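Local coordinates for conserved hypothetical protein (Caulobacter vibrioides, PDB 1XFJ) that probably acts as a purine nucleoside phosphorylase of the YfiH/LACC1 family, splitting inosine and methylthioadenosine with phosphate and deaminating adenosine, at residues Leu17-Gly29 / Gly248-Glu260. Numbering follows the deposited sequence.
Sequences LPGVKHAFFTRQG and GDYGRLLSAITLE
Lys21 and Thr258 exchange two backbone hydrogen bonds, with Thr258 N to Lys21 O at 2.8 Å and Lys21 N to Thr258 O at 3.1 Å, a pattern that Ala23 and Ala256 repeat. Phe25 N adds a bond to Leu254 O, and Glu260 N one to Gly19 O. The N-to-C directions of the short strand segments 20-25 and 253-259 make an angle of 178°, a regular antiparallel pairing. At the non-hydrogen-bonded positions, Val20, His22 and Phe24 face Leu259, Ile257 and Ser255, with CA-H...O contacts such as Ile257 CA to Lys21 O (3.2 Å). From Phe25 onward two waters add to the link, one between Phe25 O and Ser255 OG, the other between Thr26 O and Leu254 N.

Side chains pack along both faces. Val20 CG1 reaches Ile257 CD1 at 3.9 Å because chi1 near 175° turns that methyl to the carbonyl side; on the face of Lys21 and Ala23, Thr258 CG2 meets Lys21 CB. The Phe24 ring presents its CD1 edge to Ser255 OG, 3.3 Å away and near the ring plane. The Phe25 ring likewise turns an edge to Leu254 O, and Leu253 CD2 sits 3.4 Å from Thr26 C. Glu260 lies against Gly19 in the type II turn 17-20, OE2 3.4 Å from Gly19 CA, while OE1 approaches Lys21 CB. The charged ends do not meet, Lys21 NZ being 4.9 Å from Glu260 OE1, and Lys21 makes a cation-pi interaction with Trp62.

Strand 253-259 is the middle strand of a five-stranded mixed sheet, flanked by 106-111; 20-25 has 8-9 on its other side. Helix 49-62 packs on the face carrying Ala23, through Trp62, while its Ile59 meets Phe25 and Leu254; strand 115-121 of the six-stranded sheet touches His22, Phe24 and Ser255 on the other face.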
loop_
_atom_site.group_PDB
_atom_site.type_symbol
_atom_site.label_atom_id
_atom_site.label_comp_id
_atom_site.label_asym_id
_atom_site.label_seq_id
_atom_site.Cartn_x
_atom_site.Cartn_y
_atom_site.Cartn_z
ATOM N N LEU A 17 -14.159 0.912 13.116
ATOM C CA LEU A 17 -14.471 2.314 12.849
ATOM C C LEU A 17 -15.726 2.519 11.995
ATOM O O LEU A 17 -15.742 2.209 10.805
ATOM C CB LEU A 17 -13.277 2.982 12.165
ATOM C CG LEU A 17 -11.929 2.766 12.855
ATOM C CD1 LEU A 17 -10.819 3.383 12.015
ATOM C CD2 LEU A 17 -11.964 3.374 14.244
ATOM N N PRO A 18 -16.794 3.068 12.593
ATOM C CA PRO A 18 -18.042 3.304 11.864
ATOM C C PRO A 18 -17.886 4.428 10.846
ATOM O O PRO A 18 -17.150 5.379 11.080
ATOM C CB PRO A 18 -19.017 3.664 12.978
ATOM C CG PRO A 18 -18.143 4.449 13.904
ATOM C CD PRO A 18 -16.878 3.606 13.964
ATOM N N GLY A 19 -18.574 4.308 9.715
ATOM C CA GLY A 19 -18.485 5.333 8.691
ATOM C C GLY A 19 -17.172 5.287 7.939
ATOM O O GLY A 19 -16.853 6.191 7.172
ATOM N N VAL A 20 -16.400 4.231 8.178
ATOM C CA VAL A 20 -15.116 4.047 7.512
ATOM C C VAL A 20 -15.055 2.630 6.953
ATOM O O VAL A 20 -15.381 1.663 7.643
ATOM C CB VAL A 20 -13.929 4.240 8.485
ATOM C CG1 VAL A 20 -12.615 3.917 7.778
ATOM C CG2 VAL A 20 -13.906 5.665 9.002
ATOM N N LYS A 21 -14.649 2.510 5.697
ATOM C CA LYS A 21 -14.544 1.198 5.079
ATOM C C LYS A 21 -13.132 1.078 4.526
ATOM O O LYS A 21 -12.630 2.005 3.895
ATOM C CB LYS A 21 -15.587 1.057 3.961
ATOM C CG LYS A 21 -15.878 -0.383 3.560
ATOM C CD LYS A 21 -17.084 -0.461 2.628
ATOM C CE LYS A 21 -17.443 -1.905 2.295
ATOM N NZ LYS A 21 -17.868 -2.663 3.500
ATOM N N HIS A 22 -12.488 -0.057 4.785
ATOM C CA HIS A 22 -11.120 -0.282 4.332
ATOM C C HIS A 22 -10.961 -1.714 3.863
ATOM O O HIS A 22 -11.773 -2.577 4.190
ATOM C CB HIS A 22 -10.147 -0.078 5.486
ATOM C CG HIS A 22 -10.091 -1.244 6.422
ATOM N ND1 HIS A 22 -9.022 -2.114 6.465
ATOM C CD2 HIS A 22 -10.997 -1.717 7.310
ATOM C CE1 HIS A 22 -9.273 -3.073 7.339
ATOM N NE2 HIS A 22 -10.465 -2.856 7.864
ATOM N N ALA A 23 -9.883 -1.967 3.129
ATOM C CA ALA A 23 -9.611 -3.308 2.651
ATOM C C ALA A 23 -8.284 -3.414 1.932
ATOM O O ALA A 23 -7.887 -2.515 1.193
ATOM C CB ALA A 23 -10.724 -3.774 1.724
ATOM N N PHE A 24 -7.594 -4.518 2.189
ATOM C CA PHE A 24 -6.339 -4.832 1.523
ATOM C C PHE A 24 -6.808 -5.976 0.628
ATOM O O PHE A 24 -7.079 -7.076 1.105
ATOM C CB PHE A 24 -5.298 -5.331 2.530
ATOM C CG PHE A 24 -4.847 -4.280 3.507
ATOM C CD1 PHE A 24 -3.986 -3.261 3.106
ATOM C CD2 PHE A 24 -5.297 -4.297 4.824
ATOM C CE1 PHE A 24 -3.577 -2.272 4.009
ATOM C CE2 PHE A 24 -4.898 -3.317 5.732
ATOM C CZ PHE A 24 -4.034 -2.301 5.324
ATOM N N PHE A 25 -6.938 -5.708 -0.665
ATOM C CA PHE A 25 -7.422 -6.727 -1.580
ATOM C C PHE A 25 -6.395 -7.788 -1.936
ATOM O O PHE A 25 -5.189 -7.602 -1.747
ATOM C CB PHE A 25 -7.971 -6.057 -2.843
ATOM C CG PHE A 25 -9.221 -5.265 -2.591
ATOM C CD1 PHE A 25 -10.454 -5.906 -2.523
ATOM C CD2 PHE A 25 -9.155 -3.898 -2.329
ATOM C CE1 PHE A 25 -11.609 -5.198 -2.191
ATOM C CE2 PHE A 25 -10.302 -3.178 -1.995
ATOM C CZ PHE A 25 -11.535 -3.831 -1.924
ATOM N N THR A 26 -6.897 -8.916 -2.431
ATOM C CA THR A 26 -6.049 -10.024 -2.837
ATOM C C THR A 26 -6.069 -10.098 -4.360
ATOM O O THR A 26 -6.596 -9.203 -5.031
ATOM C CB THR A 26 -6.548 -11.373 -2.260
ATOM O OG1 THR A 26 -7.753 -11.770 -2.927
ATOM C CG2 THR A 26 -6.822 -11.246 -0.764
ATOM N N ARG A 27 -5.496 -11.164 -4.905
ATOM C CA ARG A 27 -5.452 -11.348 -6.349
ATOM C C ARG A 27 -6.741 -11.999 -6.844
ATOM O O ARG A 27 -6.985 -12.071 -8.045
ATOM C CB ARG A 27 -4.261 -12.234 -6.726
ATOM C CG ARG A 27 -4.400 -13.675 -6.259
ATOM C CD ARG A 27 -3.196 -14.499 -6.673
ATOM N NE ARG A 27 -2.988 -14.465 -8.118
ATOM C CZ ARG A 27 -1.887 -14.902 -8.718
ATOM N NH1 ARG A 27 -0.896 -15.408 -7.995
ATOM N NH2 ARG A 27 -1.769 -14.824 -10.038
ATOM N N GLN A 28 -7.570 -12.459 -5.912
ATOM C CA GLN A 28 -8.817 -13.139 -6.264
ATOM C C GLN A 28 -10.062 -12.262 -6.420
ATOM O O GLN A 28 -10.179 -11.205 -5.792
ATOM C CB GLN A 28 -9.097 -14.242 -5.235
ATOM C CG GLN A 28 -8.129 -15.415 -5.317
ATOM C CD GLN A 28 -8.475 -16.539 -4.355
ATOM O OE1 GLN A 28 -9.642 -16.752 -4.027
ATOM N NE2 GLN A 28 -7.461 -17.277 -3.911
ATOM N N GLY A 29 -10.979 -12.710 -7.282
ATOM C CA GLY A 29 -12.226 -11.996 -7.499
ATOM C C GLY A 29 -12.350 -11.156 -8.757
ATOM O O GLY A 29 -13.401 -10.553 -8.985
ATOM N N GLY A 248 7.714 -10.938 -17.372
ATOM C CA GLY A 248 8.109 -9.580 -17.692
ATOM C C GLY A 248 7.193 -8.536 -17.089
ATOM O O GLY A 248 7.314 -7.353 -17.391
ATOM N N ASP A 249 6.282 -8.974 -16.229
ATOM C CA ASP A 249 5.338 -8.064 -15.591
ATOM C C ASP A 249 4.634 -8.810 -14.465
ATOM O O ASP A 249 4.901 -9.986 -14.231
ATOM C CB ASP A 249 4.325 -7.571 -16.632
ATOM C CG ASP A 249 3.483 -6.408 -16.139
ATOM O OD1 ASP A 249 3.967 -5.618 -15.301
ATOM O OD2 ASP A 249 2.335 -6.270 -16.613
ATOM N N TYR A 250 3.734 -8.127 -13.769
ATOM C CA TYR A 250 3.009 -8.748 -12.669
ATOM C C TYR A 250 1.735 -7.978 -12.370
ATOM O O TYR A 250 1.612 -6.806 -12.723
ATOM C CB TYR A 250 3.893 -8.791 -11.421
ATOM C CG TYR A 250 4.638 -7.498 -11.177
ATOM C CD1 TYR A 250 4.059 -6.453 -10.459
ATOM C CD2 TYR A 250 5.906 -7.301 -11.721
ATOM C CE1 TYR A 250 4.729 -5.233 -10.294
ATOM C CE2 TYR A 250 6.578 -6.097 -11.565
ATOM C CZ TYR A 250 5.989 -5.068 -10.855
ATOM O OH TYR A 250 6.667 -3.878 -10.723
ATOM N N GLY A 251 0.786 -8.654 -11.733
ATOM C CA GLY A 251 -0.463 -8.013 -11.377
ATOM C C GLY A 251 -0.220 -7.103 -10.189
ATOM O O GLY A 251 0.769 -7.276 -9.471
ATOM N N ARG A 252 -1.110 -6.135 -9.987
ATOM C CA ARG A 252 -0.986 -5.192 -8.881
ATOM C C ARG A 252 -2.183 -5.311 -7.941
ATOM O O ARG A 252 -3.331 -5.373 -8.386
ATOM C CB ARG A 252 -0.905 -3.750 -9.407
ATOM C CG ARG A 252 -0.053 -3.576 -10.662
ATOM C CD ARG A 252 1.362 -4.098 -10.471
ATOM N NE ARG A 252 2.077 -4.166 -11.742
ATOM C CZ ARG A 252 2.476 -3.106 -12.437
ATOM N NH1 ARG A 252 2.238 -1.882 -11.979
ATOM N NH2 ARG A 252 3.098 -3.269 -13.597
ATOM N N LEU A 253 -1.900 -5.343 -6.643
ATOM C CA LEU A 253 -2.932 -5.442 -5.618
ATOM C C LEU A 253 -3.340 -4.050 -5.163
ATOM O O LEU A 253 -2.499 -3.165 -5.038
ATOM C CB LEU A 253 -2.392 -6.188 -4.405
ATOM C CG LEU A 253 -1.851 -7.591 -4.641
ATOM C CD1 LEU A 253 -0.955 -7.995 -3.470
ATOM C CD2 LEU A 253 -3.023 -8.551 -4.795
ATOM N N LEU A 254 -4.625 -3.863 -4.894
ATOM C CA LEU A 254 -5.091 -2.569 -4.425
ATOM C C LEU A 254 -5.390 -2.636 -2.934
ATOM O O LEU A 254 -5.804 -3.672 -2.423
ATOM C CB LEU A 254 -6.365 -2.147 -5.160
ATOM C CG LEU A 254 -6.770 -0.694 -4.882
ATOM C CD1 LEU A 254 -5.799 0.229 -5.592
ATOM C CD2 LEU A 254 -8.183 -0.428 -5.360
ATOM N N SER A 255 -5.152 -1.529 -2.241
ATOM C CA SER A 255 -5.443 -1.413 -0.817
ATOM C C SER A 255 -6.116 -0.055 -0.758
ATOM O O SER A 255 -5.600 0.908 -1.317
ATOM C CB SER A 255 -4.162 -1.416 0.016
ATOM O OG SER A 255 -3.497 -2.663 -0.084
ATOM N N ALA A 256 -7.270 0.034 -0.111
ATOM C CA ALA A 256 -7.962 1.315 -0.082
ATOM C C ALA A 256 -8.800 1.549 1.158
ATOM O O ALA A 256 -9.132 0.621 1.894
ATOM C CB ALA A 256 -8.835 1.451 -1.328
ATOM N N ILE A 257 -9.148 2.811 1.371
ATOM C CA ILE A 257 -9.941 3.195 2.523
ATOM C C ILE A 257 -10.813 4.377 2.118
ATOM O O ILE A 257 -10.445 5.158 1.241
ATOM C CB ILE A 257 -9.013 3.568 3.711
ATOM C CG1 ILE A 257 -9.847 3.864 4.957
ATOM C CG2 ILE A 257 -8.127 4.755 3.334
ATOM C CD1 ILE A 257 -9.006 3.946 6.230
ATOM N N THR A 258 -11.973 4.502 2.745
ATOM C CA THR A 258 -12.877 5.587 2.396
ATOM C C THR A 258 -13.754 6.020 3.558
ATOM O O THR A 258 -14.035 5.240 4.469
ATOM C CB THR A 258 -13.811 5.164 1.242
ATOM O OG1 THR A 258 -14.644 6.266 0.861
ATOM C CG2 THR A 258 -14.698 4.004 1.679
ATOM N N LEU A 259 -14.169 7.280 3.515
ATOM C CA LEU A 259 -15.079 7.833 4.505
ATOM C C LEU A 259 -16.432 7.583 3.845
ATOM O O LEU A 259 -16.729 8.164 2.801
ATOM C CB LEU A 259 -14.842 9.338 4.673
ATOM C CG LEU A 259 -13.527 9.757 5.343
ATOM C CD1 LEU A 259 -13.328 11.260 5.227
ATOM C CD2 LEU A 259 -13.540 9.326 6.803
ATOM N N GLU A 260 -17.238 6.707 4.432
ATOM C CA GLU A 260 -18.538 6.379 3.854
ATOM C C GLU A 260 -19.464 7.580 3.717
ATOM O O GLU A 260 -19.349 8.514 4.535
ATOM C CB GLU A 260 -19.218 5.293 4.694
ATOM C CG GLU A 260 -18.527 3.941 4.619
ATOM C CD GLU A 260 -19.115 2.926 5.580
ATOM O OE1 GLU A 260 -18.732 1.741 5.497
ATOM O OE2 GLU A 260 -19.952 3.311 6.422
HETATM O O HOH W 1 -3.379 -5.759 -0.548
HETATM O O HOH W 2 -6.137 -6.415 -5.990
#